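Local structure of phytase (Debaryomyces castellii, 2GFI) at residues Lys81-Val86 against Tyr108-Pro113; Met91-Thr96 against Pro243-Thr248; Gly95-Lys98 against Phe103-Asp106; Lys233-Phe238 against Asp250-Leu255; Phe256-Tyr261 against Ser269-Ile274. The protein hydrolyses phytate (inositol hexakisphosphate) as a 3-phytase of the histidine acid phosphatase family. All blocks are in the same frame, centred on the assembly; numbering follows the deposited sequence.

Contact 1 (Lys81-Val86 against Tyr108-Pro113); sequences KKYKAV and YEYFVP
In this histidine acid phosphatase, helix 77-91 is covered on one flank by the long loop that leads to helix 133-148. Y110 and F111 of that loop meet Y83 and K84 of the helix. Y110 does most of the touching. Its CG lies anti to the backbone N (chi1 178°), which carries the ring out of the loop and onto the helix. The aliphatic part of K84 lies over one face of this ring. K84 CD stands 3.9 Å from the centroid of the Y110 ring, 21° off the ring normal, a CH-pi contact. The K84 chain bends at chi2 and again at chi4, and its NZ forms a salt bridge with E88. The loop's own V112 N lies over the opposite face of the Y110 ring, near the rim. At the far end of the ring, Y110 OH comes to the edge of the Y83 ring and lies 3.4 Å from Y83 CB. This hydroxyl makes a weak hydrogen bond to G80 O, one turn back on the helix. F111 adds its ring end: F111 CZ is 4.0 Å from Y83 CD2, and the Y83 atom sits at the edge of the F111 ring. With an alanine at the place of Y110, the methylenes of K84 would probably lose the ring they lie on, and G80 O its weak bond. Helix 249-266 lies beyond the pair, where Y258 meets F111 edge-to-face, Y261 and V265 also touch F111, and L255 packs on V86 of helix 77-91.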
# COMPACT_ATOMS: atom_id res chain seq x y z
N LYS A 81 -2.96 10.79 -34.74
CA LYS A 81 -3.55 10.40 -36.02
C LYS A 81 -3.26 8.97 -36.38
O LYS A 81 -4.12 8.29 -36.98
CB LYS A 81 -3.19 11.37 -37.14
CG LYS A 81 -3.92 12.68 -36.95
CD LYS A 81 -3.87 13.63 -38.15
CE LYS A 81 -4.87 14.75 -37.91
NZ LYS A 81 -4.97 15.64 -39.09
N LYS A 82 -2.07 8.49 -36.00
CA LYS A 82 -1.76 7.08 -36.14
C LYS A 82 -2.67 6.23 -35.27
O LYS A 82 -3.12 5.16 -35.70
CB LYS A 82 -0.28 6.78 -35.81
CG LYS A 82 0.67 7.22 -36.90
CD LYS A 82 2.09 7.35 -36.35
CE LYS A 82 3.10 7.71 -37.41
NZ LYS A 82 2.99 6.77 -38.58
N TYR A 83 -2.95 6.69 -34.04
CA TYR A 83 -3.84 5.95 -33.13
C TYR A 83 -5.25 5.91 -33.71
O TYR A 83 -5.93 4.89 -33.65
CB TYR A 83 -3.84 6.52 -31.68
CG TYR A 83 -2.49 6.64 -31.02
CD1 TYR A 83 -1.44 5.77 -31.35
CD2 TYR A 83 -2.24 7.64 -30.06
CE1 TYR A 83 -0.19 5.88 -30.74
CE2 TYR A 83 -0.98 7.76 -29.45
CZ TYR A 83 0.02 6.87 -29.80
OH TYR A 83 1.28 6.98 -29.23
N LYS A 84 -5.68 7.03 -34.27
CA LYS A 84 -7.01 7.12 -34.89
C LYS A 84 -7.13 6.14 -36.08
O LYS A 84 -8.13 5.41 -36.20
CB LYS A 84 -7.31 8.56 -35.30
CG LYS A 84 -8.74 8.79 -35.80
CD LYS A 84 -9.71 7.95 -35.00
CE LYS A 84 -11.15 8.48 -35.10
NZ LYS A 84 -11.70 8.45 -36.46
N ALA A 85 -6.12 6.13 -36.95
CA ALA A 85 -6.01 5.13 -38.03
C ALA A 85 -6.06 3.66 -37.55
O ALA A 85 -6.74 2.83 -38.15
CB ALA A 85 -4.75 5.41 -38.91
N VAL A 86 -5.35 3.33 -36.47
CA VAL A 86 -5.42 1.98 -35.93
C VAL A 86 -6.81 1.72 -35.39
O VAL A 86 -7.38 0.66 -35.63
CB VAL A 86 -4.34 1.66 -34.85
CG1 VAL A 86 -4.42 0.16 -34.44
CG2 VAL A 86 -2.95 1.92 -35.39
N TYR A 108 -16.81 1.22 -28.03
CA TYR A 108 -15.53 1.69 -27.62
C TYR A 108 -15.23 2.94 -28.44
O TYR A 108 -15.13 2.88 -29.66
CB TYR A 108 -14.50 0.59 -27.82
CG TYR A 108 -13.10 0.96 -27.45
CD1 TYR A 108 -12.75 1.26 -26.13
CD2 TYR A 108 -12.11 0.98 -28.42
CE1 TYR A 108 -11.45 1.58 -25.81
CE2 TYR A 108 -10.81 1.29 -28.10
CZ TYR A 108 -10.48 1.59 -26.80
OH TYR A 108 -9.17 1.88 -26.50
N GLU A 109 -15.17 4.07 -27.76
CA GLU A 109 -14.89 5.31 -28.42
C GLU A 109 -13.38 5.52 -28.57
O GLU A 109 -12.60 5.02 -27.78
CB GLU A 109 -15.50 6.45 -27.63
CG GLU A 109 -17.01 6.41 -27.59
CD GLU A 109 -17.61 7.62 -26.88
OE1 GLU A 109 -17.15 8.00 -25.76
OE2 GLU A 109 -18.55 8.22 -27.43
N TYR A 110 -12.99 6.23 -29.61
CA TYR A 110 -11.62 6.67 -29.70
C TYR A 110 -11.40 7.72 -28.60
O TYR A 110 -12.29 8.54 -28.35
CB TYR A 110 -11.35 7.26 -31.07
CG TYR A 110 -9.94 7.76 -31.17
CD1 TYR A 110 -8.88 6.91 -30.91
CD2 TYR A 110 -9.66 9.08 -31.51
CE1 TYR A 110 -7.57 7.37 -30.97
CE2 TYR A 110 -8.33 9.55 -31.60
CZ TYR A 110 -7.30 8.69 -31.31
OH TYR A 110 -6.00 9.11 -31.36
N PHE A 111 -10.25 7.67 -27.91
CA PHE A 111 -10.09 8.44 -26.68
C PHE A 111 -9.83 9.95 -26.84
O PHE A 111 -9.95 10.73 -25.91
CB PHE A 111 -9.06 7.81 -25.78
CG PHE A 111 -7.65 7.88 -26.31
CD1 PHE A 111 -6.82 8.93 -25.95
CD2 PHE A 111 -7.15 6.88 -27.10
CE1 PHE A 111 -5.50 8.97 -26.38
CE2 PHE A 111 -5.85 6.92 -27.57
CZ PHE A 111 -5.02 7.95 -27.21
N VAL A 112 -9.44 10.35 -28.04
CA VAL A 112 -9.33 11.75 -28.34
C VAL A 112 -10.63 12.16 -29.04
O VAL A 112 -10.80 11.92 -30.24
CB VAL A 112 -8.11 12.06 -29.21
CG1 VAL A 112 -7.92 13.55 -29.30
CG2 VAL A 112 -6.85 11.41 -28.61
N PRO A 113 -11.53 12.80 -28.28
CA PRO A 113 -12.85 13.15 -28.80
C PRO A 113 -12.69 14.24 -29.86
O PRO A 113 -13.26 14.16 -30.98
CB PRO A 113 -13.60 13.69 -27.57
CG PRO A 113 -12.51 14.18 -26.59
CD PRO A 113 -11.30 13.33 -26.91

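Contact 2 (Met91-Thr96 against Pro243-Thr248); sequences MSYNGT and PGLNIT
Y93 is the residue of the 91-96 loop that reaches the 243-248 loop, and it meets P243, G244 and L245. The tight part is the hydroxyl end and one side of its ring. Y93 OH donates a hydrogen bond of 3.0 Å to P243 O. The carbonyl oxygen lies in the plane of the Y93 ring, at its edge. At the acceptor, Y93 OH stands 37° out of the P243 carbonyl plane, with a C=O...donor angle of 127°, so the bond does not follow a lone pair. Y93 CE1 also comes within 3.5 Å of L245 N. The Y93 and L245 side chains cross at about a right angle. Y93 CE1 is 4.0 Å from L245 CB, and L245 CD1 reaches Y93 CD1 at 3.9 Å. In Y93, CG is anti to the backbone N (chi1 179°), which turns the ring toward the second loop.

The other side is looser. P243 and G244 are exposed, and P243 CD is 3.7 Å from Y93 OH. G244 has a positive phi, which favours glycine at this turn.

The contact is structural packing away from the predicted catalytic residues. It joins the loop after helix 77-91 to the link between helices 229-241 and 249-266. L245 is the buried member, touching L90 of helix 77-91, F238 of helix 229-241 and F97.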
# COMPACT_ATOMS: atom_id res chain seq x y z
N MET A 91 -12.00 -0.91 -35.83
CA MET A 91 -13.46 -0.77 -35.94
C MET A 91 -14.05 -1.34 -37.24
O MET A 91 -15.22 -1.68 -37.28
CB MET A 91 -13.93 0.67 -35.73
CG MET A 91 -13.74 1.21 -34.29
SD MET A 91 -14.43 0.23 -32.89
CE MET A 91 -12.98 -0.57 -32.29
N SER A 92 -13.24 -1.50 -38.27
CA SER A 92 -13.77 -1.93 -39.55
C SER A 92 -13.63 -3.45 -39.77
O SER A 92 -14.05 -3.98 -40.80
CB SER A 92 -13.10 -1.14 -40.67
OG SER A 92 -11.81 -1.66 -40.87
N TYR A 93 -13.03 -4.12 -38.79
CA TYR A 93 -13.07 -5.57 -38.66
C TYR A 93 -14.53 -6.04 -38.71
O TYR A 93 -15.37 -5.55 -38.01
CB TYR A 93 -12.45 -5.99 -37.33
CG TYR A 93 -12.46 -7.49 -37.08
CD1 TYR A 93 -11.78 -8.34 -37.92
CD2 TYR A 93 -13.16 -8.04 -36.00
CE1 TYR A 93 -11.77 -9.69 -37.71
CE2 TYR A 93 -13.16 -9.41 -35.77
CZ TYR A 93 -12.47 -10.23 -36.63
OH TYR A 93 -12.46 -11.58 -36.47
N ASN A 94 -14.87 -6.96 -39.57
CA ASN A 94 -16.25 -7.35 -39.52
C ASN A 94 -16.31 -8.74 -38.91
O ASN A 94 -15.69 -9.71 -39.39
CB ASN A 94 -16.94 -7.20 -40.89
CG ASN A 94 -17.11 -8.50 -41.58
OD1 ASN A 94 -16.12 -9.10 -42.07
ND2 ASN A 94 -18.37 -8.98 -41.63
N GLY A 95 -17.01 -8.80 -37.79
CA GLY A 95 -16.79 -9.87 -36.84
C GLY A 95 -16.92 -9.25 -35.47
O GLY A 95 -16.77 -8.04 -35.29
N THR A 96 -17.24 -10.10 -34.50
CA THR A 96 -17.23 -9.72 -33.11
C THR A 96 -15.85 -10.03 -32.56
O THR A 96 -15.37 -11.15 -32.70
CB THR A 96 -18.28 -10.52 -32.40
OG1 THR A 96 -19.55 -10.13 -32.93
CG2 THR A 96 -18.37 -10.14 -30.94
N PRO A 243 -10.14 -14.06 -36.39
CA PRO A 243 -9.73 -14.49 -37.75
C PRO A 243 -9.98 -13.40 -38.77
O PRO A 243 -11.06 -12.81 -38.78
CB PRO A 243 -10.62 -15.72 -37.99
CG PRO A 243 -10.85 -16.25 -36.59
CD PRO A 243 -11.13 -14.99 -35.80
N GLY A 244 -8.95 -13.08 -39.56
CA GLY A 244 -9.10 -12.12 -40.65
C GLY A 244 -8.88 -10.69 -40.21
O GLY A 244 -8.92 -9.77 -41.05
N LEU A 245 -8.63 -10.49 -38.91
CA LEU A 245 -8.26 -9.16 -38.39
C LEU A 245 -7.07 -8.60 -39.17
O LEU A 245 -5.99 -9.21 -39.23
CB LEU A 245 -7.93 -9.22 -36.90
CG LEU A 245 -7.40 -7.90 -36.34
CD1 LEU A 245 -8.52 -6.84 -36.27
CD2 LEU A 245 -6.72 -8.14 -35.01
N ASN A 246 -7.28 -7.45 -39.80
CA ASN A 246 -6.29 -6.93 -40.71
C ASN A 246 -5.56 -5.71 -40.14
O ASN A 246 -5.90 -4.56 -40.44
CB ASN A 246 -6.94 -6.63 -42.08
CG ASN A 246 -5.90 -6.35 -43.18
OD1 ASN A 246 -4.70 -6.61 -43.00
ND2 ASN A 246 -6.36 -5.78 -44.29
N ILE A 247 -4.58 -5.96 -39.28
CA ILE A 247 -3.70 -4.91 -38.79
C ILE A 247 -2.28 -5.42 -38.89
O ILE A 247 -2.05 -6.63 -39.00
CB ILE A 247 -4.05 -4.45 -37.35
CG1 ILE A 247 -3.85 -5.58 -36.32
CG2 ILE A 247 -5.49 -3.86 -37.26
CD1 ILE A 247 -4.05 -5.13 -34.84
N THR A 248 -1.34 -4.49 -38.87
CA THR A 248 0.08 -4.79 -38.97
C THR A 248 0.79 -4.77 -37.61
O THR A 248 0.22 -4.35 -36.59
CB THR A 248 0.78 -3.77 -39.91
OG1 THR A 248 0.55 -2.46 -39.42
CG2 THR A 248 0.10 -3.74 -41.32

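Contact 3 (Gly95-Lys98 against Phe103-Asp106); sequences GTFK and FLND
L104 and N105, on a 3-10 turn, take hold of F97 earlier in the same loop. L104 comes first and makes the apolar half. Its CD1 sits over the centre of the F97 ring, 3.5 Å from the centroid and 8° off the normal, a CH-pi contact. L104 CB closes on the ring rim, 3.5 Å from F97 CD2. L90 and M91 of helix 77-91 also touch L104.

N105 follows and makes the polar half. Its CG is anti to its carbonyl carbon (chi1 -50°), which presents the amide to the backbone of F97. F97 N donates to N105 OD1 at 2.9 Å, in the carbonyl plane and on a lone pair. N105 ND2 donates in return to F97 O at 2.7 Å, with F97 O close to the amide plane. The methyl T96 CG2 lies 3.5 Å from N105 ND2. K98 of the second subunit packs on N105.

The side-chain amide thus pairs with both the N-H and the C=O of one residue, much as a neighbouring strand would. Two opposed bonds fix which end of the amide is oxygen, hold its rotation, and satisfy both backbone polar groups of buried F97.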
# COMPACT_ATOMS: atom_id res chain seq x y z
N GLY A 95 -17.01 -8.80 -37.79
CA GLY A 95 -16.79 -9.87 -36.84
C GLY A 95 -16.92 -9.25 -35.47
O GLY A 95 -16.77 -8.04 -35.29
N THR A 96 -17.24 -10.10 -34.50
CA THR A 96 -17.23 -9.72 -33.11
C THR A 96 -15.85 -10.03 -32.56
O THR A 96 -15.37 -11.15 -32.70
CB THR A 96 -18.28 -10.52 -32.40
OG1 THR A 96 -19.55 -10.13 -32.93
CG2 THR A 96 -18.37 -10.14 -30.94
N PHE A 97 -15.20 -9.03 -31.98
CA PHE A 97 -13.92 -9.24 -31.32
C PHE A 97 -14.06 -10.17 -30.13
O PHE A 97 -15.02 -10.07 -29.38
CB PHE A 97 -13.32 -7.91 -30.85
CG PHE A 97 -12.72 -7.09 -31.96
CD1 PHE A 97 -11.45 -7.40 -32.44
CD2 PHE A 97 -13.41 -6.01 -32.50
CE1 PHE A 97 -10.87 -6.65 -33.46
CE2 PHE A 97 -12.83 -5.26 -33.53
CZ PHE A 97 -11.55 -5.58 -34.01
N LYS A 98 -13.11 -11.07 -29.98
CA LYS A 98 -13.06 -11.98 -28.84
C LYS A 98 -11.70 -11.83 -28.18
O LYS A 98 -10.86 -11.13 -28.72
CB LYS A 98 -13.33 -13.44 -29.27
CG LYS A 98 -14.82 -13.65 -29.74
CD LYS A 98 -15.19 -15.13 -29.94
CE LYS A 98 -14.37 -15.78 -31.06
NZ LYS A 98 -14.50 -15.03 -32.33
N PHE A 103 -13.11 -5.73 -25.80
CA PHE A 103 -13.61 -4.43 -25.35
C PHE A 103 -13.92 -3.52 -26.56
O PHE A 103 -14.64 -2.53 -26.42
CB PHE A 103 -12.59 -3.74 -24.43
CG PHE A 103 -11.28 -3.40 -25.13
CD1 PHE A 103 -11.10 -2.17 -25.75
CD2 PHE A 103 -10.23 -4.33 -25.17
CE1 PHE A 103 -9.91 -1.86 -26.40
CE2 PHE A 103 -9.04 -4.03 -25.84
CZ PHE A 103 -8.86 -2.79 -26.42
N LEU A 104 -13.33 -3.86 -27.71
CA LEU A 104 -13.53 -3.12 -28.97
C LEU A 104 -14.96 -3.12 -29.45
O LEU A 104 -15.38 -2.17 -30.08
CB LEU A 104 -12.63 -3.65 -30.09
CG LEU A 104 -11.12 -3.43 -29.88
CD1 LEU A 104 -10.35 -4.13 -30.95
CD2 LEU A 104 -10.79 -1.94 -29.86
N ASN A 105 -15.71 -4.18 -29.11
CA ASN A 105 -17.16 -4.26 -29.36
C ASN A 105 -18.04 -3.32 -28.51
O ASN A 105 -19.19 -3.06 -28.85
CB ASN A 105 -17.69 -5.69 -29.09
CG ASN A 105 -16.88 -6.78 -29.79
OD1 ASN A 105 -16.53 -6.67 -30.96
ND2 ASN A 105 -16.56 -7.84 -29.05
N ASP A 106 -17.52 -2.81 -27.39
CA ASP A 106 -18.42 -2.22 -26.39
C ASP A 106 -18.66 -0.73 -26.51
O ASP A 106 -18.49 -0.00 -25.53
CB ASP A 106 -17.97 -2.58 -24.98
CG ASP A 106 -17.79 -4.06 -24.80
OD1 ASP A 106 -16.93 -4.46 -23.98
OD2 ASP A 106 -18.44 -4.91 -25.45

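Contact 4 (Lys233-Phe238 against Asp250-Leu255); sequences KALNRF and DDVSNL
In V252, CG1 is anti to the backbone N (chi1 176°) and CG2 is anti to the carbonyl carbon, a setting that turns one methyl to L235 and the other to A234 and F238. L235 has CG anti to its own N (chi1 -171°), which brings CD1 against the valine. V252 CG2 touches L235 CD1 at 3.7 Å and L235 CB at 4.0 Å. V252 CG1 takes the other side of the fork. It lies 4.0 Å from A234 CB and 4.2 Å from F238 CE2, approaching that ring obliquely.

This is apolar packing between two consecutive helices of the alpha-helical part of the phosphatase fold. The axes of the two short segments run 97° to each other and come within 9.8 Å, so the helices meet near a single point, and V252 fills it. All four touching residues are buried. A glycine in place of V252 would probably open a gap between A234, L235 and F238 at this crossing.

Over one face of the F238 ring, near the rim, lies A234 O of its own helix. I247, in the link between the two helices, packs on L235. L231, one turn earlier on helix 229-241, and F275 also touch V252. I274 lies against F238.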
# COMPACT_ATOMS: atom_id res chain seq x y z
N LYS A 233 4.22 -11.93 -32.69
CA LYS A 233 3.58 -12.86 -31.80
C LYS A 233 2.33 -12.23 -31.22
O LYS A 233 1.30 -12.89 -31.13
CB LYS A 233 4.51 -13.32 -30.67
CG LYS A 233 5.73 -14.11 -31.16
CD LYS A 233 6.71 -14.34 -30.02
CE LYS A 233 7.59 -15.55 -30.28
NZ LYS A 233 8.69 -15.18 -31.22
N ALA A 234 2.41 -10.95 -30.87
CA ALA A 234 1.24 -10.29 -30.28
C ALA A 234 0.13 -10.29 -31.34
O ALA A 234 -0.96 -10.78 -31.07
CB ALA A 234 1.59 -8.89 -29.82
N LEU A 235 0.45 -9.82 -32.55
CA LEU A 235 -0.46 -9.83 -33.68
C LEU A 235 -1.08 -11.19 -33.95
O LEU A 235 -2.29 -11.31 -34.08
CB LEU A 235 0.27 -9.32 -34.94
CG LEU A 235 -0.59 -9.07 -36.18
CD1 LEU A 235 -1.76 -8.09 -35.89
CD2 LEU A 235 0.26 -8.56 -37.29
N ASN A 236 -0.26 -12.23 -34.01
CA ASN A 236 -0.79 -13.58 -34.23
C ASN A 236 -1.73 -13.97 -33.15
O ASN A 236 -2.69 -14.68 -33.41
CB ASN A 236 0.33 -14.62 -34.36
CG ASN A 236 1.14 -14.43 -35.58
OD1 ASN A 236 0.70 -13.80 -36.52
ND2 ASN A 236 2.35 -14.94 -35.58
N ARG A 237 -1.48 -13.52 -31.92
CA ARG A 237 -2.42 -13.81 -30.83
C ARG A 237 -3.76 -13.13 -31.07
O ARG A 237 -4.83 -13.70 -30.82
CB ARG A 237 -1.83 -13.43 -29.48
CG ARG A 237 -2.64 -13.90 -28.29
CD ARG A 237 -1.91 -13.65 -26.94
NE ARG A 237 -1.70 -12.22 -26.68
CZ ARG A 237 -0.54 -11.57 -26.71
NH1 ARG A 237 0.62 -12.20 -26.97
NH2 ARG A 237 -0.53 -10.25 -26.46
N PHE A 238 -3.71 -11.90 -31.55
CA PHE A 238 -4.91 -11.10 -31.82
C PHE A 238 -5.67 -11.75 -32.96
O PHE A 238 -6.91 -11.86 -32.91
CB PHE A 238 -4.50 -9.66 -32.15
CG PHE A 238 -3.79 -8.96 -31.01
CD1 PHE A 238 -3.89 -9.45 -29.70
CD2 PHE A 238 -3.02 -7.83 -31.24
CE1 PHE A 238 -3.25 -8.81 -28.65
CE2 PHE A 238 -2.37 -7.19 -30.20
CZ PHE A 238 -2.48 -7.68 -28.90
N ASP A 250 3.30 -2.82 -37.16
CA ASP A 250 3.31 -1.37 -37.00
C ASP A 250 2.13 -0.85 -36.20
O ASP A 250 2.31 0.01 -35.36
CB ASP A 250 3.29 -0.66 -38.38
CG ASP A 250 3.37 0.90 -38.27
OD1 ASP A 250 4.37 1.37 -37.62
OD2 ASP A 250 2.53 1.74 -38.81
N ASP A 251 0.93 -1.32 -36.52
CA ASP A 251 -0.28 -1.01 -35.77
C ASP A 251 -0.17 -1.41 -34.30
O ASP A 251 -0.42 -0.61 -33.42
CB ASP A 251 -1.49 -1.69 -36.41
CG ASP A 251 -1.76 -1.16 -37.82
OD1 ASP A 251 -1.30 -0.03 -38.15
OD2 ASP A 251 -2.41 -1.80 -38.68
N VAL A 252 0.21 -2.67 -34.08
CA VAL A 252 0.40 -3.26 -32.78
C VAL A 252 1.44 -2.43 -32.01
O VAL A 252 1.22 -2.09 -30.87
CB VAL A 252 0.84 -4.73 -32.89
CG1 VAL A 252 1.13 -5.32 -31.49
CG2 VAL A 252 -0.23 -5.57 -33.61
N SER A 253 2.53 -2.08 -32.65
CA SER A 253 3.53 -1.25 -32.02
C SER A 253 2.97 0.09 -31.53
O SER A 253 3.35 0.57 -30.49
CB SER A 253 4.64 -1.00 -33.00
OG SER A 253 5.67 -0.30 -32.34
N ASN A 254 2.05 0.66 -32.29
CA ASN A 254 1.36 1.90 -31.95
C ASN A 254 0.34 1.74 -30.85
O ASN A 254 -0.08 2.69 -30.20
CB ASN A 254 0.72 2.46 -33.22
CG ASN A 254 1.73 3.14 -34.11
OD1 ASN A 254 1.62 3.13 -35.34
ND2 ASN A 254 2.73 3.72 -33.49
N LEU A 255 -0.05 0.52 -30.58
CA LEU A 255 -1.07 0.31 -29.59
C LEU A 255 -0.47 0.46 -28.19
O LEU A 255 -1.19 0.71 -27.23
CB LEU A 255 -1.75 -1.04 -29.80
CG LEU A 255 -2.66 -1.18 -31.00
CD1 LEU A 255 -3.30 -2.62 -31.03
CD2 LEU A 255 -3.72 -0.10 -30.93

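Contact 5 (Phe256-Tyr261 against Ser269-Ile274); sequences FGYCAY and SPMCDI
S269 OG is gripped from several sides. M271 N donates to it at 3.0 Å, with an N-H...O angle of 133°, which makes an ST turn. C272 N adds a weak bond of 3.4 Å to the same oxygen. E262 OE1, from the residue directly after Y261, is hydrogen-bonded to it as well. These bonds lie at the start of the 3-10 turn 270-273, and the one to E262 links S269 to helix 249-266. S269 also lies against the helix itself, with its CB 3.7 Å from C259 O.

The covalent tie comes next. C259 SG and C272 SG are joined at 2.1 Å with a chi3 of 95°, near the right angle a relaxed disulfide prefers. The two half-cystines reach each other by different torsions. In C259 the sulfur is anti to the backbone N, while in C272 it is anti to the carbonyl carbon.

M271 packs beside the bridge. Its chain bends at chi2 and chi3, which folds the terminal methyl over one face of the Y258 ring. M271 CE stands 3.8 Å from the centroid of the Y258 ring, 17° off the normal, toward the rim. M271 SD is farther, 5.0 Å from the centroid of Y258, above the same face. The side chains cross at about a right angle. L4 of the second subunit packs on C272 and D273.

The arrangement is a buried short-range disulfide between a helix and the 3-10 turn that follows it, with a Met-aromatic contact beside it, and it lies away from the predicted catalytic residues.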
# COMPACT_ATOMS: atom_id res chain seq x y z
N PHE A 256 0.86 0.31 -28.09
CA PHE A 256 1.56 0.66 -26.84
C PHE A 256 1.43 2.11 -26.49
O PHE A 256 1.05 2.42 -25.37
CB PHE A 256 3.05 0.29 -26.85
CG PHE A 256 3.30 -1.15 -26.82
CD1 PHE A 256 3.29 -1.84 -25.61
CD2 PHE A 256 3.54 -1.85 -28.01
CE1 PHE A 256 3.53 -3.23 -25.60
CE2 PHE A 256 3.79 -3.20 -28.01
CZ PHE A 256 3.79 -3.91 -26.80
N GLY A 257 1.71 3.00 -27.45
CA GLY A 257 1.49 4.44 -27.24
C GLY A 257 0.00 4.73 -27.01
O GLY A 257 -0.38 5.56 -26.17
N TYR A 258 -0.85 4.06 -27.75
CA TYR A 258 -2.28 4.24 -27.61
C TYR A 258 -2.66 3.95 -26.15
O TYR A 258 -3.37 4.73 -25.52
CB TYR A 258 -2.96 3.26 -28.59
CG TYR A 258 -4.44 3.45 -28.79
CD1 TYR A 258 -4.96 3.71 -30.08
CD2 TYR A 258 -5.34 3.34 -27.72
CE1 TYR A 258 -6.33 3.86 -30.28
CE2 TYR A 258 -6.69 3.48 -27.92
CZ TYR A 258 -7.18 3.74 -29.20
OH TYR A 258 -8.55 3.91 -29.37
N CYS A 259 -2.20 2.80 -25.63
CA CYS A 259 -2.35 2.44 -24.23
C CYS A 259 -1.86 3.59 -23.30
O CYS A 259 -2.59 4.07 -22.44
CB CYS A 259 -1.56 1.14 -23.97
SG CYS A 259 -0.98 0.90 -22.28
N ALA A 260 -0.62 4.04 -23.53
CA ALA A 260 -0.01 5.09 -22.71
C ALA A 260 -0.85 6.34 -22.75
O ALA A 260 -1.16 6.90 -21.72
CB ALA A 260 1.40 5.35 -23.14
N TYR A 261 -1.24 6.76 -23.96
CA TYR A 261 -2.10 7.93 -24.11
C TYR A 261 -3.51 7.80 -23.63
O TYR A 261 -4.02 8.74 -23.07
CB TYR A 261 -1.98 8.53 -25.52
CG TYR A 261 -0.65 9.18 -25.58
CD1 TYR A 261 -0.44 10.39 -24.93
CD2 TYR A 261 0.43 8.54 -26.16
CE1 TYR A 261 0.79 10.98 -24.91
CE2 TYR A 261 1.69 9.13 -26.16
CZ TYR A 261 1.85 10.36 -25.52
OH TYR A 261 3.07 10.95 -25.48
N SER A 269 -6.89 2.32 -19.58
CA SER A 269 -7.00 1.96 -20.97
C SER A 269 -7.18 0.46 -21.13
O SER A 269 -6.30 -0.30 -20.77
CB SER A 269 -5.73 2.35 -21.70
OG SER A 269 -5.79 1.90 -23.04
N PRO A 270 -8.29 0.05 -21.72
CA PRO A 270 -8.45 -1.34 -22.12
C PRO A 270 -7.33 -1.78 -23.06
O PRO A 270 -6.99 -2.92 -23.09
CB PRO A 270 -9.79 -1.34 -22.86
CG PRO A 270 -10.06 0.05 -23.19
CD PRO A 270 -9.47 0.88 -22.08
N MET A 271 -6.72 -0.85 -23.77
CA MET A 271 -5.71 -1.19 -24.75
C MET A 271 -4.43 -1.63 -24.05
O MET A 271 -3.64 -2.42 -24.61
CB MET A 271 -5.48 0.05 -25.63
CG MET A 271 -4.76 -0.22 -26.90
SD MET A 271 -5.67 -1.26 -28.02
CE MET A 271 -6.82 -0.10 -28.79
N CYS A 272 -4.24 -1.14 -22.82
CA CYS A 272 -3.14 -1.61 -21.96
C CYS A 272 -3.27 -3.09 -21.60
O CYS A 272 -2.26 -3.73 -21.21
CB CYS A 272 -3.05 -0.82 -20.66
SG CYS A 272 -2.57 0.87 -20.94
N ASP A 273 -4.49 -3.62 -21.73
CA ASP A 273 -4.72 -5.03 -21.32
C ASP A 273 -4.38 -6.06 -22.33
O ASP A 273 -4.52 -7.24 -22.05
CB ASP A 273 -6.15 -5.23 -20.93
CG ASP A 273 -6.57 -4.30 -19.89
OD1 ASP A 273 -5.68 -3.87 -19.10
OD2 ASP A 273 -7.74 -3.91 -19.79
N ILE A 274 -3.93 -5.65 -23.50
CA ILE A 274 -3.78 -6.62 -24.61
C ILE A 274 -2.36 -7.16 -24.68
O ILE A 274 -2.07 -8.07 -25.46
CB ILE A 274 -4.19 -5.96 -25.94
CG1 ILE A 274 -3.15 -4.93 -26.38
CG2 ILE A 274 -5.61 -5.35 -25.82
CD1 ILE A 274 -3.38 -4.38 -27.80

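Helix 77-91 opens the series. Contact 1 closes the loop that follows it, from 81-86 to 108-113, and contact 3 is nested inside that loop, pairing 95-98 with 103-106. Contact 2 starts from the same part of the loop and shares G95 and T96 with contact 3. It reaches far along the chain to 243-248, so it crosses both contact 1 and contact 4. Contact 4 closes the link between helices 229-241 and 249-266. Contact 5 then ties helix 249-266 to the turn after it. Contacts 4 and 5 share that helix and meet at the hydrogen bond from R237 NH2 to I274 O. Together they join helices 77-91, 229-241 and 249-266.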